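Local coordinates for conserved protein (Mycobacterium tuberculosis, PDB 1RFE) that is of unknown function but probably binds the deazaflavin coenzyme F420 and may act as an oxidoreductase on CH-CH groups, at residues T2-A6 / D7-S11; D78-D81 / T82-G85. All coordinates share one frame; numbering follows the deposited sequence.

Interaction 1 of 2, residues T2-A6 / D7-S11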
# COMPACT_ATOMS: atom_id res chain seq x y z
N THR A 2 15.81 -10.97 7.41
CA THR A 2 16.08 -12.44 7.53
C THR A 2 15.71 -13.25 6.26
O THR A 2 14.88 -14.17 6.34
N LYS A 3 16.32 -12.91 5.12
CA LYS A 3 16.28 -13.75 3.91
C LYS A 3 16.14 -13.04 2.53
O LYS A 3 16.81 -12.05 2.23
N GLN A 4 15.25 -13.60 1.72
CA GLN A 4 14.88 -13.16 0.35
C GLN A 4 15.40 -14.22 -0.59
O GLN A 4 16.59 -14.25 -0.91
CB GLN A 4 15.37 -11.76 -0.11
CG GLN A 4 14.96 -11.37 -1.57
CD GLN A 4 13.41 -11.28 -1.82
OE1 GLN A 4 12.78 -10.30 -1.43
NE2 GLN A 4 12.83 -12.30 -2.50
N ARG A 5 14.50 -15.10 -1.00
CA ARG A 5 14.81 -16.13 -1.97
C ARG A 5 15.16 -15.47 -3.30
O ARG A 5 14.51 -14.51 -3.74
CB ARG A 5 13.64 -17.10 -2.13
CG ARG A 5 13.53 -18.15 -1.01
CD ARG A 5 12.23 -18.97 -1.01
NE ARG A 5 12.15 -19.92 -2.13
CZ ARG A 5 11.04 -20.62 -2.49
NH1 ARG A 5 9.89 -20.48 -1.83
NH2 ARG A 5 11.11 -21.46 -3.52
N ALA A 6 16.23 -15.94 -3.92
CA ALA A 6 16.68 -15.37 -5.19
C ALA A 6 15.79 -15.86 -6.35
O ALA A 6 15.67 -15.18 -7.37
CB ALA A 6 18.15 -15.71 -5.44
N ASP A 7 15.15 -17.02 -6.18
CA ASP A 7 14.39 -17.61 -7.28
C ASP A 7 13.07 -16.92 -7.55
O ASP A 7 12.67 -16.87 -8.72
CB ASP A 7 14.18 -19.13 -7.14
CG ASP A 7 13.66 -19.56 -5.77
OD1 ASP A 7 13.17 -18.71 -4.99
OD2 ASP A 7 13.72 -20.74 -5.40
N ILE A 8 12.43 -16.37 -6.51
CA ILE A 8 11.07 -15.83 -6.63
C ILE A 8 10.98 -14.31 -6.38
O ILE A 8 9.91 -13.74 -6.51
CB ILE A 8 10.08 -16.56 -5.70
CG1 ILE A 8 10.53 -16.42 -4.24
CG2 ILE A 8 9.96 -18.02 -6.12
CD1 ILE A 8 9.54 -16.93 -3.23
N VAL A 9 12.10 -13.68 -6.03
CA VAL A 9 12.21 -12.23 -5.92
C VAL A 9 11.76 -11.51 -7.18
O VAL A 9 11.96 -11.97 -8.31
CB VAL A 9 13.67 -11.78 -5.55
CG1 VAL A 9 14.64 -11.98 -6.73
CG2 VAL A 9 13.70 -10.33 -5.06
N MSE A 10 11.04 -10.41 -6.99
CA MSE A 10 10.70 -9.53 -8.09
C MSE A 10 11.75 -8.44 -8.24
O MSE A 10 12.32 -8.00 -7.26
CB MSE A 10 9.33 -8.89 -7.86
CG MSE A 10 8.19 -9.87 -8.05
SE MSE A 10 6.52 -8.95 -8.44
CE MSE A 10 6.28 -8.36 -6.80
N SER A 11 12.01 -8.03 -9.47
CA SER A 11 12.86 -6.86 -9.77
C SER A 11 12.24 -5.55 -9.29
O SER A 11 11.02 -5.41 -9.10
CB SER A 11 13.09 -6.73 -11.28
OG SER A 11 11.87 -6.38 -11.96
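Arg5 and Asp7 meet as a salt bridge on a loop that turns back on itself before helix 12-21. Their flat groups do not lie in one plane: the guanidinium and carboxylate planes are 69° apart. Arg5 NE is 3.3 Å from Asp7 OD1, which lies oblique to the guanidinium. Arg5 NH2 donates to the syn side of Asp7 OD2, also at 3.3 Å but 32° out of the carboxylate plane. Ile8 CD1 lies over one face of the same guanidinium, 3.8 Å from Arg5 NH1. Gln4 packs on Val9. Its CG is anti to the backbone N (chi1 179°), and a bend at chi2 carries the amide across Val9 at about a right angle. Gln4 NE2 sits 3.2 Å from Val9 CB and gives a nearly straight bond of 3.0 Å to Arg5 O. Val9 N adds a weak bond to the same oxygen, closing a single turn of chain outside any regular helix. Gln4 OE1 and Ile8 tie this loop to strand 140-145, at Ser143 N and the Asp145 backbone. Arg5 O is thus gripped by two N-H groups, one weakly. The charged pair is exposed and its contacts are long, so its ionic hold is probably modest.

Interaction 2 of 2, residues D78-D81 / T82-G85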
# COMPACT_ATOMS: atom_id res chain seq x y z
N ASP A 78 -4.39 -16.64 -6.82
CA ASP A 78 -5.37 -17.59 -6.25
C ASP A 78 -4.83 -19.03 -6.09
O ASP A 78 -5.46 -19.86 -5.42
CB ASP A 78 -6.66 -17.62 -7.10
CG ASP A 78 -7.29 -16.25 -7.28
OD1 ASP A 78 -7.49 -15.57 -6.23
OD2 ASP A 78 -7.59 -15.78 -8.43
N THR A 79 -3.69 -19.34 -6.70
CA THR A 79 -3.10 -20.66 -6.60
C THR A 79 -1.70 -20.58 -6.14
O THR A 79 -1.05 -19.51 -6.23
CB THR A 79 -3.14 -21.41 -7.94
OG1 THR A 79 -2.40 -20.69 -8.93
CG2 THR A 79 -4.56 -21.44 -8.50
N TYR A 80 -1.19 -21.70 -5.65
CA TYR A 80 0.17 -21.69 -5.14
C TYR A 80 1.12 -21.21 -6.20
O TYR A 80 2.05 -20.46 -5.91
CB TYR A 80 0.60 -23.06 -4.60
CG TYR A 80 2.04 -23.06 -4.14
CD1 TYR A 80 2.40 -22.56 -2.88
CD2 TYR A 80 3.03 -23.51 -4.98
CE1 TYR A 80 3.73 -22.54 -2.45
CE2 TYR A 80 4.38 -23.50 -4.57
CZ TYR A 80 4.72 -23.01 -3.31
OH TYR A 80 6.06 -22.99 -2.95
N ASP A 81 0.89 -21.59 -7.45
CA ASP A 81 1.85 -21.28 -8.50
C ASP A 81 1.78 -19.82 -8.94
O ASP A 81 2.69 -19.36 -9.58
CB ASP A 81 1.71 -22.21 -9.73
CG ASP A 81 0.42 -21.98 -10.51
OD1 ASP A 81 -0.71 -22.24 -10.01
OD2 ASP A 81 0.43 -21.56 -11.68
N THR A 82 0.70 -19.12 -8.63
CA THR A 82 0.53 -17.70 -8.99
C THR A 82 0.63 -16.70 -7.81
O THR A 82 0.41 -15.47 -8.03
CB THR A 82 -0.83 -17.45 -9.72
OG1 THR A 82 -1.93 -17.95 -8.94
CG2 THR A 82 -0.91 -18.19 -11.07
N LEU A 83 0.95 -17.17 -6.60
CA LEU A 83 1.05 -16.24 -5.47
C LEU A 83 2.13 -15.23 -5.79
O LEU A 83 3.21 -15.59 -6.23
CB LEU A 83 1.40 -16.89 -4.11
CG LEU A 83 0.61 -18.11 -3.70
CD1 LEU A 83 1.24 -18.81 -2.46
CD2 LEU A 83 -0.89 -17.79 -3.49
N ARG A 84 1.80 -13.96 -5.62
CA ARG A 84 2.77 -12.91 -5.71
C ARG A 84 2.45 -11.76 -4.76
O ARG A 84 1.28 -11.55 -4.35
CB ARG A 84 2.95 -12.42 -7.11
CG ARG A 84 1.75 -12.18 -7.94
CD ARG A 84 2.06 -11.12 -9.06
NE ARG A 84 0.85 -10.52 -9.58
CZ ARG A 84 0.72 -9.98 -10.78
NH1 ARG A 84 1.72 -9.97 -11.67
NH2 ARG A 84 -0.46 -9.46 -11.10
N GLY A 85 3.50 -11.05 -4.39
CA GLY A 85 3.36 -10.01 -3.42
C GLY A 85 4.63 -9.27 -3.08
O GLY A 85 5.72 -9.61 -3.52
O HOH W 1 -4.54 -16.61 -9.56
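Thr79 and Thr82 each place OG1 between their own backbone N and carbonyl carbon (chi1 61° and 54°), which brings the two hydroxyls to 2.8 Å, OG1 to OG1. They are the first and last residues of a type I beta turn, in the loop between strands 69-76 and 84-95, an antiparallel pair of the sheet in this pyridoxamine 5'-phosphate oxidase-like fold. Thr82 N closes the turn with a 3.0 Å hydrogen bond to Thr79 O. The donor stands well above the carbonyl plane, not on a lone pair. Thr79 OG1 donates to Asp81 OD1 at 2.5 Å, meeting it from above the carboxylate plane. This short bond helps fix the rotation of the Asp81 carboxylate, whose OD2 is bound by His153 ND1. Asp81 and Thr82 point the same way, side by side. Leu83 follows the turn and packs back on it, its CD2 coming to 3.2 Å from Thr79 O. Leu83 CD1 approaches the Tyr80 ring obliquely, 3.9 Å from Tyr80 CD1, and the two side chains cross at about a right angle. The Tyr80 ring also meets His146 edge-to-face. A water bridges the two segments: it accepts from Asp78 N at 2.7 Å and lies 3.0 Å from Thr82 OG1.

Interaction 1 comes first along the chain, in the loop leading into helix 12-21. Interaction 2 follows much later, at the turn between strands 69-76 and 84-95. Their centres are about 15 Å apart, on the same side of the chain's centre. They touch where Met10 CE packs against Gly85 O at 3.5 Å. Strand 140-145 links them further: it pairs with strand 84-95, and Gln4 and residues 8-10 lie against it. Trp144 touches Ile8 and bonds through its backbone to Gly85. His146, just past that strand, contacts Ile8, Tyr80 and Leu83. Both are surface contacts; the N-terminal loop and the turn are held beside each other by strand 140-145 and the segment that follows it.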